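Local structure of putative alpha-N-acetylgalactosaminidase (Bacillus halodurans C-125, 3CC1) at residues Cys73-Glu76 with Tyr77-Leu81; Gly95-Pro98 with Leu99-Ile103; Ser408-Pro411 with Ser412-Phe415. The protein probably hydrolyses terminal alpha-linked N-acetylgalactosamine residues from glycoconjugates, as an alpha-N-acetylgalactosaminidase with a TIM-barrel domain and a C-terminal beta domain. All blocks are in the same frame, centred on the assembly; numbering follows the deposited sequence.

Interaction 1 (Cys73-Glu76 with Tyr77-Leu81); sequences CMDE and YGRLL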
loop_
_atom_site.group_PDB
_atom_site.type_symbol
_atom_site.label_atom_id
_atom_site.label_comp_id
_atom_site.label_asym_id
_atom_site.label_seq_id
_atom_site.Cartn_x
_atom_site.Cartn_y
_atom_site.Cartn_z
ATOM N N CYS A 73 -22.612 -2.081 39.035
ATOM C CA CYS A 73 -22.567 -1.401 40.321
ATOM C C CYS A 73 -22.597 0.078 40.043
ATOM O O CYS A 73 -21.783 0.580 39.304
ATOM C CB CYS A 73 -21.294 -1.737 41.078
ATOM S SG CYS A 73 -21.197 -3.465 41.481
HETATM N N MSE A 74 -23.572 0.760 40.611
HETATM C CA MSE A 74 -23.827 2.129 40.220
HETATM C C MSE A 74 -24.515 2.858 41.372
HETATM O O MSE A 74 -25.368 2.278 42.019
HETATM C CB MSE A 74 -24.759 2.142 38.992
HETATM C CG MSE A 74 -24.760 3.465 38.189
HETATM SE SE MSE A 74 -26.052 3.342 36.723
HETATM C CE MSE A 74 -27.733 3.414 37.633
ATOM N N ASP A 75 -24.184 4.133 41.575
ATOM C CA ASP A 75 -24.852 4.927 42.585
ATOM C C ASP A 75 -26.144 5.512 42.064
ATOM O O ASP A 75 -26.551 5.282 40.927
ATOM C CB ASP A 75 -23.922 5.956 43.240
ATOM C CG ASP A 75 -23.620 7.175 42.390
ATOM O OD1 ASP A 75 -24.325 7.421 41.390
ATOM O OD2 ASP A 75 -22.675 7.938 42.778
ATOM N N GLU A 76 -26.849 6.193 42.958
ATOM C CA GLU A 76 -28.170 6.708 42.648
ATOM C C GLU A 76 -28.167 7.838 41.638
ATOM O O GLU A 76 -29.213 8.219 41.160
ATOM C CB GLU A 76 -28.921 7.145 43.923
ATOM C CG GLU A 76 -28.151 7.950 44.918
ATOM C CD GLU A 76 -28.642 7.683 46.379
ATOM O OE1 GLU A 76 -29.685 8.276 46.780
ATOM O OE2 GLU A 76 -27.965 6.903 47.097
ATOM N N TYR A 77 -26.990 8.361 41.322
ATOM C CA TYR A 77 -26.846 9.499 40.387
ATOM C C TYR A 77 -26.232 9.039 39.071
ATOM O O TYR A 77 -25.715 9.828 38.305
ATOM C CB TYR A 77 -25.986 10.592 41.017
ATOM C CG TYR A 77 -26.514 10.981 42.371
ATOM C CD1 TYR A 77 -27.732 11.620 42.497
ATOM C CD2 TYR A 77 -25.797 10.676 43.525
ATOM C CE1 TYR A 77 -28.240 11.948 43.736
ATOM C CE2 TYR A 77 -26.291 11.017 44.777
ATOM C CZ TYR A 77 -27.518 11.644 44.863
ATOM O OH TYR A 77 -27.960 12.000 46.114
ATOM N N GLY A 78 -26.258 7.733 38.845
ATOM C CA GLY A 78 -25.867 7.193 37.556
ATOM C C GLY A 78 -24.360 7.087 37.385
ATOM O O GLY A 78 -23.854 6.967 36.264
ATOM N N ARG A 79 -23.655 7.088 38.508
ATOM C CA ARG A 79 -22.204 6.911 38.538
ATOM C C ARG A 79 -21.754 5.503 38.893
ATOM O O ARG A 79 -22.038 4.976 39.972
ATOM C CB ARG A 79 -21.586 7.909 39.517
ATOM C CG ARG A 79 -22.053 9.344 39.269
ATOM C CD ARG A 79 -21.307 10.356 40.117
ATOM N NE ARG A 79 -21.592 10.167 41.536
ATOM C CZ ARG A 79 -21.209 10.996 42.499
ATOM N NH1 ARG A 79 -20.516 12.087 42.218
ATOM N NH2 ARG A 79 -21.533 10.728 43.752
ATOM N N LEU A 80 -20.968 4.921 37.993
ATOM C CA LEU A 80 -20.492 3.572 38.154
ATOM C C LEU A 80 -19.511 3.462 39.354
ATOM O O LEU A 80 -18.759 4.382 39.655
ATOM C CB LEU A 80 -19.877 3.051 36.849
ATOM C CG LEU A 80 -20.783 2.903 35.627
ATOM C CD1 LEU A 80 -19.939 2.721 34.354
ATOM C CD2 LEU A 80 -21.737 1.735 35.885
ATOM N N LEU A 81 -19.615 2.331 40.038
ATOM C CA LEU A 81 -18.907 2.030 41.295
ATOM C C LEU A 81 -18.169 0.701 41.189
ATOM O O LEU A 81 -18.517 -0.144 40.366
ATOM C CB LEU A 81 -19.911 1.958 42.470
ATOM C CG LEU A 81 -20.876 3.122 42.734
ATOM C CD1 LEU A 81 -21.830 2.760 43.916
ATOM C CD2 LEU A 81 -20.112 4.393 42.993
HETATM O O HOH W 1 -29.503 10.858 47.830
#

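Interaction 2 (Gly95-Pro98 with Leu99-Ile103); sequences GFKP and LSDAI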
loop_
_atom_site.group_PDB
_atom_site.type_symbol
_atom_site.label_atom_id
_atom_site.label_comp_id
_atom_site.label_asym_id
_atom_site.label_seq_id
_atom_site.Cartn_x
_atom_site.Cartn_y
_atom_site.Cartn_z
ATOM N N GLY A 95 -15.753 3.168 47.989
ATOM C CA GLY A 95 -15.306 3.262 46.605
ATOM C C GLY A 95 -13.844 2.868 46.511
ATOM O O GLY A 95 -13.369 1.999 47.240
ATOM N N PHE A 96 -13.125 3.544 45.640
ATOM C CA PHE A 96 -11.706 3.249 45.431
ATOM C C PHE A 96 -10.800 3.999 46.436
ATOM O O PHE A 96 -9.600 3.926 46.342
ATOM C CB PHE A 96 -11.274 3.593 43.996
ATOM C CG PHE A 96 -11.546 2.504 42.975
ATOM C CD1 PHE A 96 -11.270 1.187 43.251
ATOM C CD2 PHE A 96 -12.026 2.827 41.709
ATOM C CE1 PHE A 96 -11.481 0.206 42.291
ATOM C CE2 PHE A 96 -12.248 1.844 40.753
ATOM C CZ PHE A 96 -11.971 0.538 41.053
ATOM N N LYS A 97 -11.370 4.705 47.400
ATOM C CA LYS A 97 -10.533 5.510 48.324
ATOM C C LYS A 97 -9.534 4.639 49.107
ATOM O O LYS A 97 -8.386 4.971 49.185
ATOM C CB LYS A 97 -11.374 6.402 49.229
ATOM C CG LYS A 97 -10.566 7.386 50.150
ATOM C CD LYS A 97 -9.626 8.249 49.341
ATOM C CE LYS A 97 -8.994 9.421 50.148
ATOM N NZ LYS A 97 -8.044 10.203 49.191
ATOM N N PRO A 98 -9.958 3.490 49.649
ATOM C CA PRO A 98 -8.992 2.693 50.386
ATOM C C PRO A 98 -7.852 2.144 49.513
ATOM O O PRO A 98 -6.707 2.069 49.940
ATOM C CB PRO A 98 -9.843 1.560 50.966
ATOM C CG PRO A 98 -11.215 2.140 51.058
ATOM C CD PRO A 98 -11.331 3.046 49.867
ATOM N N LEU A 99 -8.174 1.776 48.296
ATOM C CA LEU A 99 -7.203 1.209 47.375
ATOM C C LEU A 99 -6.194 2.274 46.958
ATOM O O LEU A 99 -5.024 2.025 46.984
ATOM C CB LEU A 99 -7.914 0.579 46.150
ATOM C CG LEU A 99 -7.047 -0.113 45.097
ATOM C CD1 LEU A 99 -6.083 -1.137 45.711
ATOM C CD2 LEU A 99 -7.940 -0.740 44.057
ATOM N N SER A 100 -6.666 3.472 46.649
ATOM C CA SER A 100 -5.794 4.548 46.258
ATOM C C SER A 100 -4.936 4.981 47.426
ATOM O O SER A 100 -3.786 5.288 47.233
ATOM C CB SER A 100 -6.565 5.724 45.634
ATOM O OG SER A 100 -7.250 6.508 46.576
ATOM N N ASP A 101 -5.491 4.940 48.641
ATOM C CA ASP A 101 -4.734 5.250 49.856
ATOM C C ASP A 101 -3.583 4.265 50.023
ATOM O O ASP A 101 -2.480 4.641 50.372
ATOM C CB ASP A 101 -5.616 5.145 51.118
ATOM C CG ASP A 101 -6.465 6.410 51.409
ATOM O OD1 ASP A 101 -6.296 7.473 50.794
ATOM O OD2 ASP A 101 -7.330 6.327 52.309
ATOM N N ALA A 102 -3.860 2.978 49.833
ATOM C CA ALA A 102 -2.819 1.955 49.937
ATOM C C ALA A 102 -1.712 2.186 48.898
ATOM O O ALA A 102 -0.524 1.990 49.162
ATOM C CB ALA A 102 -3.391 0.574 49.763
ATOM N N ILE A 103 -2.124 2.577 47.700
ATOM C CA ILE A 103 -1.199 2.783 46.579
ATOM C C ILE A 103 -0.343 4.025 46.874
ATOM O O ILE A 103 0.868 3.992 46.680
ATOM C CB ILE A 103 -1.933 2.877 45.221
ATOM C CG1 ILE A 103 -2.512 1.481 44.822
ATOM C CG2 ILE A 103 -0.986 3.381 44.124
ATOM C CD1 ILE A 103 -3.509 1.533 43.715
HETATM O O HOH W 2 -11.046 0.574 47.560
HETATM O O HOH W 3 -6.077 8.297 48.227
#

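Interaction 3 (Ser408-Pro411 with Ser412-Phe415); sequences SLAP and SESF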
loop_
_atom_site.group_PDB
_atom_site.type_symbol
_atom_site.label_atom_id
_atom_site.label_comp_id
_atom_site.label_asym_id
_atom_site.label_seq_id
_atom_site.Cartn_x
_atom_site.Cartn_y
_atom_site.Cartn_z
ATOM N N SER A 408 34.128 4.025 17.106
ATOM C CA SER A 408 34.019 5.434 16.803
ATOM C C SER A 408 33.481 5.538 15.380
ATOM O O SER A 408 33.484 4.542 14.639
ATOM C CB SER A 408 35.373 6.112 16.981
ATOM O OG SER A 408 36.174 5.843 15.857
ATOM N N LEU A 409 32.918 6.686 15.024
ATOM C CA LEU A 409 32.367 6.877 13.702
ATOM C C LEU A 409 32.608 8.314 13.312
ATOM O O LEU A 409 32.235 9.218 14.056
ATOM C CB LEU A 409 30.857 6.557 13.695
ATOM C CG LEU A 409 30.191 6.653 12.320
ATOM C CD1 LEU A 409 30.685 5.497 11.401
ATOM C CD2 LEU A 409 28.622 6.671 12.489
ATOM N N ALA A 410 33.244 8.500 12.154
ATOM C CA ALA A 410 33.610 9.800 11.611
ATOM C C ALA A 410 32.552 10.241 10.606
ATOM O O ALA A 410 31.833 9.407 10.040
ATOM C CB ALA A 410 35.003 9.716 10.912
ATOM N N PRO A 411 32.430 11.549 10.367
ATOM C CA PRO A 411 31.425 11.955 9.382
ATOM C C PRO A 411 31.624 11.330 7.966
ATOM O O PRO A 411 30.656 11.168 7.188
ATOM C CB PRO A 411 31.610 13.469 9.337
ATOM C CG PRO A 411 32.120 13.810 10.648
ATOM C CD PRO A 411 33.085 12.713 10.975
ATOM N N SER A 412 32.856 10.950 7.637
ATOM C CA SER A 412 33.105 10.395 6.310
ATOM C C SER A 412 32.803 8.901 6.198
ATOM O O SER A 412 33.052 8.316 5.150
ATOM C CB SER A 412 34.561 10.602 5.914
ATOM O OG SER A 412 35.426 10.031 6.892
ATOM N N GLU A 413 32.303 8.282 7.270
ATOM C CA GLU A 413 32.083 6.832 7.320
ATOM C C GLU A 413 30.626 6.444 7.383
ATOM O O GLU A 413 29.770 7.251 7.645
ATOM C CB GLU A 413 32.773 6.228 8.543
ATOM C CG GLU A 413 34.231 6.559 8.646
ATOM C CD GLU A 413 34.904 6.009 9.908
ATOM O OE1 GLU A 413 34.372 6.114 11.043
ATOM O OE2 GLU A 413 36.040 5.509 9.754
ATOM N N SER A 414 30.353 5.180 7.128
ATOM C CA SER A 414 29.047 4.599 7.394
ATOM C C SER A 414 29.161 3.576 8.470
ATOM O O SER A 414 30.060 2.759 8.444
ATOM C CB SER A 414 28.506 3.866 6.189
ATOM O OG SER A 414 28.081 4.802 5.251
ATOM N N PHE A 415 28.263 3.614 9.421
ATOM C CA PHE A 415 28.157 2.536 10.368
ATOM C C PHE A 415 27.326 1.437 9.719
ATOM O O PHE A 415 26.308 1.730 9.085
ATOM C CB PHE A 415 27.515 3.035 11.662
ATOM C CG PHE A 415 27.278 1.955 12.680
ATOM C CD1 PHE A 415 28.326 1.408 13.392
ATOM C CD2 PHE A 415 26.004 1.450 12.900
ATOM C CE1 PHE A 415 28.090 0.400 14.316
ATOM C CE2 PHE A 415 25.787 0.449 13.827
ATOM C CZ PHE A 415 26.823 -0.057 14.538
HETATM O O HOH W 4 36.146 6.564 13.304
HETATM O O HOH W 5 28.998 9.015 9.562
HETATM O O HOH W 6 29.915 9.357 5.165
#

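Interaction 1 (Cys73-Glu76 with Tyr77-Leu81)
Asp-75 and Arg-79 close a tight hairpin-like turn of the type I plus G1 bulge kind. The type I turn runs from Asp-75 to Gly-78, and Gly-78 takes the bulge position with a positive phi of 80°. Gly-78 N bonds to Asp-75 O, and Asp-75 N bonds to Arg-79 O at 2.8 Å. One rung further out, Leu-81 N reaches Cys-73 O at 2.9 Å.

The Asp-75 carboxylate folds back along one side of the turn. Its CG sits between the backbone N and the carbonyl carbon (chi1 76°), which turns OD1 back to the chain. OD1 accepts Tyr-77 N at 2.8 Å, an Asx turn, and Arg-79 N at 3.0 Å. The two donors come from opposite faces of the carboxylate plane. OD2 makes a salt bridge with Arg-79 NE, also at 2.8 Å, using its syn lone pair. Arg-79 NH2 adds a weak bond to the same OD2. Both carboxylate oxygens are therefore gripped.

Beside this, Glu-76 CG lies over one face of the Tyr-77 ring, 3.8 Å from its centroid, as a CH-pi contact. A water links Glu-76 OE1 to Tyr-77 OH.

Arg-79 packs on helix 162-175, where its NH1 bonds to Ser-168 O. Met-74, a selenomethionine, lies against helix 120-125, and Leu-80 touches Pro-119 of strand 118-119.

Interaction 2 (Gly95-Pro98 with Leu99-Ile103)
Leu-99, Pro-98 and Lys-97 share most of this contact, which is the first turn of helix 97-105.

Leu-99 has its CG anti to the backbone N (chi1 -178°). This lays the side chain next to the Phe-96 ring, and the two point the same way. The touch is made by one methyl, with Leu-99 CD2 3.9 Å from Phe-96 CD1. Leu-99 N is held by a water that also donates to Gly-95 O. The water thus joins the incoming loop to the start of the helix.

Pro-98 has no N-H to give, which suits the first turn of a helix. Its carbonyl is used: Ala-102 N bonds to Pro-98 O at 3.0 Å. Two further bonds of the same i to i+4 spacing set up the helix. Ser-100 N meets Phe-96 O nearly end-on at 3.0 Å, and Asp-101 N meets Lys-97 O at 2.9 Å.

Lys-97 bends at chi2 (55°), which brings the end of its chain round to Asp-101. Its CE lies 3.4 Å from Asp-101 OD1. The salt bridge from NZ to this OD1 is long, at 3.6 Å. A water bridges the same two atoms more closely, and it donates to Ser-100 OG as well. The main partner of Ser-100 OG is Trp-176 O, just past helix 162-175.

The buried side of the turn faces the barrel wall. Leu-99 packs on Phe-110 of strand 109-115 and on Val-31 and Leu-32 of helix 28-41. The Phe-96 ring meets Phe-87, Phe-110 and Trp-176 edge-to-face and touches Ile-112 of strand 109-115.

Interaction 3 (Ser408-Pro411 with Ser412-Phe415)
Ser-412 follows Pro-411 in a type I beta turn that runs from Ala-410 to Glu-413. The turn belongs to the link between strands 404-409 and 415-419 of the C-terminal beta domain. At Ser-412 the chain reverses, and its OG comes only loosely near the methyl of Ala-410, at 4.1 Å from CB.

Glu-413 carries the contact. Its N bonds to Ala-410 O at 3.0 Å and closes the turn, approaching from above the carbonyl plane. Its side chain then returns the bond to the same residue. CG lies beside the backbone N (chi1 -54°), and the chain is extended beyond it. OE1 thereby reaches Ala-410 N at 2.9 Å, with the donor 39° out of the carboxylate plane. Both the N-H and the carbonyl of Ala-410 are thus bonded to Glu-413. A water joins OE1 to Ser-408 OG. A second water spans Ala-410 O and Glu-413 O. The CB of Glu-413 also touches Leu-409 CD1 at 3.6 Å, the two side chains sliding past each other in opposite directions.

Ser-414 offers its backbone: its C lies 3.8 Å from Leu-409 CD1. At Phe-415 the chain comes alongside Leu-409 again. Phe-415 CB meets Leu-409 CD2 at 3.9 Å, and the side chains cross at about a right angle.

Strand 404-409 is an outer strand of the six-stranded antiparallel sheet, and Leu-409 bonds through its backbone to Val-395. Phe-415 bonds in the same way to Phe-384 of strand 380-384. The Phe-415 side chain packs on Phe-384 and on Leu-397 of strand 395-399.

Overall arrangement
Interactions 1 and 2 lie on the same side of the chain's centre, with centres 18 Å apart and nearest atoms about 6 Å apart. They do not touch, but they rest on adjoining parts of the chain: Leu-80 on Tyr-57 and Phe-96 on Trp-56, Arg-79 on helix 162-175 and Ser-100 on Trp-176 just after it. Interaction 3 lies on the opposite side of the chain's centre, 63 Å from interaction 1 and 54 Å from interaction 2, centre to centre. The hexaoxaicosane-diol pocket includes Gly-336 of helix 335-343 and Phe-398, Lys-428 and Ser-430 of the C-terminal sheet. Interaction 3 starts on that sheet, through strand 404-409 beside strand 395-399, and leaves it toward strand 380-384.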